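PDB 5WZF: 23S rRNA-specific endonuclease VapC20 from Mycobacterium tuberculosis H37Rv, which cleaves 23S rRNA within the sarcin-ricin loop of the ribosome as the magnesium-dependent toxin of a type II toxin-antitoxin system. Local coordinates for residues B[17-22]-B[51-56]. Residues are numbered along the deposited sequence; the frame is centred on the assembly and turned at random.
Sequences VDTSFW and NHVLGE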
loop_
_atom_site.group_PDB
_atom_site.type_symbol
_atom_site.label_atom_id
_atom_site.label_comp_id
_atom_site.label_asym_id
_atom_site.label_seq_id
_atom_site.Cartn_x
_atom_site.Cartn_y
_atom_site.Cartn_z
ATOM N N VAL B 17 -11.797 4.345 -8.791
ATOM C CA VAL B 17 -11.017 3.429 -9.614
ATOM C C VAL B 17 -10.027 2.636 -8.780
ATOM O O VAL B 17 -9.201 3.205 -8.071
ATOM C CB VAL B 17 -10.257 4.165 -10.731
ATOM C CG1 VAL B 17 -9.577 3.156 -11.639
ATOM C CG2 VAL B 17 -11.216 5.033 -11.540
ATOM N N ASP B 18 -10.120 1.313 -8.888
ATOM C CA ASP B 18 -9.287 0.396 -8.120
ATOM C C ASP B 18 -8.036 -0.013 -8.897
ATOM O O ASP B 18 -7.988 0.106 -10.122
ATOM C CB ASP B 18 -10.101 -0.844 -7.742
ATOM C CG ASP B 18 -9.289 -1.871 -6.996
ATOM O OD1 ASP B 18 -8.676 -1.506 -5.971
ATOM O OD2 ASP B 18 -9.247 -3.039 -7.443
ATOM N N THR B 19 -7.036 -0.490 -8.167
ATOM C CA THR B 19 -5.810 -1.042 -8.734
ATOM C C THR B 19 -6.049 -2.067 -9.837
ATOM O O THR B 19 -5.352 -2.068 -10.853
ATOM C CB THR B 19 -4.975 -1.702 -7.628
ATOM O OG1 THR B 19 -4.773 -0.756 -6.574
ATOM C CG2 THR B 19 -3.628 -2.192 -8.157
ATOM N N SER B 20 -7.031 -2.940 -9.639
ATOM C CA SER B 20 -7.304 -3.985 -10.622
ATOM C C SER B 20 -7.643 -3.374 -11.977
ATOM O O SER B 20 -7.286 -3.925 -13.020
ATOM C CB SER B 20 -8.436 -4.900 -10.143
ATOM O OG SER B 20 -9.592 -4.157 -9.807
ATOM N N PHE B 21 -8.305 -2.221 -11.963
ATOM C CA PHE B 21 -8.650 -1.554 -13.214
ATOM C C PHE B 21 -7.456 -0.804 -13.803
ATOM O O PHE B 21 -7.183 -0.922 -14.998
ATOM C CB PHE B 21 -9.823 -0.589 -13.028
ATOM C CG PHE B 21 -10.264 0.066 -14.310
ATOM C CD1 PHE B 21 -11.214 -0.537 -15.120
ATOM C CD2 PHE B 21 -9.705 1.268 -14.720
ATOM C CE1 PHE B 21 -11.607 0.052 -16.305
ATOM C CE2 PHE B 21 -10.091 1.858 -15.906
ATOM C CZ PHE B 21 -11.044 1.251 -16.699
ATOM N N TRP B 22 -6.758 -0.029 -12.974
ATOM C CA TRP B 22 -5.593 0.717 -13.444
ATOM C C TRP B 22 -4.564 -0.212 -14.078
ATOM O O TRP B 22 -3.973 0.105 -15.112
ATOM C CB TRP B 22 -4.918 1.485 -12.302
ATOM C CG TRP B 22 -5.618 2.706 -11.770
ATOM C CD1 TRP B 22 -5.825 3.004 -10.455
ATOM C CD2 TRP B 22 -6.149 3.809 -12.518
ATOM N NE1 TRP B 22 -6.466 4.211 -10.335
ATOM C CE2 TRP B 22 -6.675 4.730 -11.587
ATOM C CE3 TRP B 22 -6.242 4.106 -13.881
ATOM C CZ2 TRP B 22 -7.286 5.920 -11.973
ATOM C CZ3 TRP B 22 -6.851 5.289 -14.264
ATOM C CH2 TRP B 22 -7.363 6.182 -13.312
ATOM N N ASN B 51 -4.444 7.613 -3.051
ATOM C CA ASN B 51 -2.991 7.504 -2.993
ATOM C C ASN B 51 -2.564 6.055 -2.775
ATOM O O ASN B 51 -1.593 5.596 -3.371
ATOM C CB ASN B 51 -2.423 8.412 -1.897
ATOM C CG ASN B 51 -3.001 8.115 -0.525
ATOM O OD1 ASN B 51 -4.192 7.838 -0.384
ATOM N ND2 ASN B 51 -2.153 8.168 0.498
ATOM N N HIS B 52 -3.305 5.325 -1.942
ATOM C CA HIS B 52 -2.967 3.928 -1.687
ATOM C C HIS B 52 -3.127 3.086 -2.949
ATOM O O HIS B 52 -2.303 2.212 -3.229
ATOM C CB HIS B 52 -3.826 3.355 -0.553
ATOM C CG HIS B 52 -3.460 3.872 0.803
ATOM N ND1 HIS B 52 -2.313 3.484 1.463
ATOM C CD2 HIS B 52 -4.091 4.740 1.629
ATOM C CE1 HIS B 52 -2.253 4.093 2.634
ATOM N NE2 HIS B 52 -3.319 4.862 2.758
ATOM N N VAL B 53 -4.176 3.361 -3.718
ATOM C CA VAL B 53 -4.425 2.630 -4.956
ATOM C C VAL B 53 -3.333 2.913 -5.988
ATOM O O VAL B 53 -2.812 1.988 -6.616
ATOM C CB VAL B 53 -5.802 2.976 -5.556
ATOM C CG1 VAL B 53 -5.867 2.575 -7.028
ATOM C CG2 VAL B 53 -6.909 2.290 -4.764
ATOM N N LEU B 54 -2.985 4.186 -6.157
ATOM C CA LEU B 54 -1.957 4.547 -7.127
ATOM C C LEU B 54 -0.635 3.894 -6.752
ATOM O O LEU B 54 0.092 3.404 -7.613
ATOM C CB LEU B 54 -1.793 6.065 -7.225
ATOM C CG LEU B 54 -2.882 6.808 -8.002
ATOM C CD1 LEU B 54 -2.510 8.277 -8.203
ATOM C CD2 LEU B 54 -3.142 6.123 -9.342
ATOM N N GLY B 55 -0.334 3.882 -5.459
ATOM C CA GLY B 55 0.866 3.229 -4.977
ATOM C C GLY B 55 0.870 1.746 -5.295
ATOM O O GLY B 55 1.872 1.207 -5.760
ATOM N N GLU B 56 -0.259 1.088 -5.051
ATOM C CA GLU B 56 -0.372 -0.344 -5.274
ATOM C C GLU B 56 -0.284 -0.632 -6.768
ATOM O O GLU B 56 0.260 -1.653 -7.186
ATOM C CB GLU B 56 -1.686 -0.877 -4.693
ATOM C CG GLU B 56 -1.843 -2.387 -4.747
ATOM C CD GLU B 56 -3.221 -2.844 -4.290
ATOM O OE1 GLU B 56 -4.189 -2.078 -4.456
ATOM O OE2 GLU B 56 -3.330 -3.966 -3.763
HETATM O O HOH W 1 -6.697 -3.156 -4.680
#
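Val53 packs tightly against the start of helix 19-25. Its chi1 (162°) turns CG1 away from its own backbone N and into the edge of the Trp22 indole. Val53 CG1 meets Trp22 CD1 at 3.5 Å, in the ring plane. It also touches Val17 O and Thr19 N, a buried amide with no hydrogen-bond partner in the model. Leu54 CD2 comes within 4.0 Å of Trp22 NE1, over one face. Val17 CG1 lies over the opposite face, above the ring centre. Trp22 NE1 hydrogen-bonds to Thr49 OG1, so Leu54 meets it by packing alone.

This part is buried and apolar, whereas Glu56 is partly exposed and shares a water. Thr19 itself is buried and firmly held. Its OG1 donates to Glu56 OE1 at 2.6 Å, on the anti side and 35° out of the carboxylate plane. The water lies 2.9 Å from Asp18 OD1 and 2.7 Å from Glu56 OE1. Asp18 is the N-cap: OD2 accepts from Ser20 N, above the carboxylate plane. Ser20 OG gives the same oxygen a second bond.

Asp18 directly follows strand 14-17 and, like nearby Asp111, is a predicted magnesium ligand. Glu56, linked through the water, is consistent with the acidic cluster of a PIN-domain nuclease site.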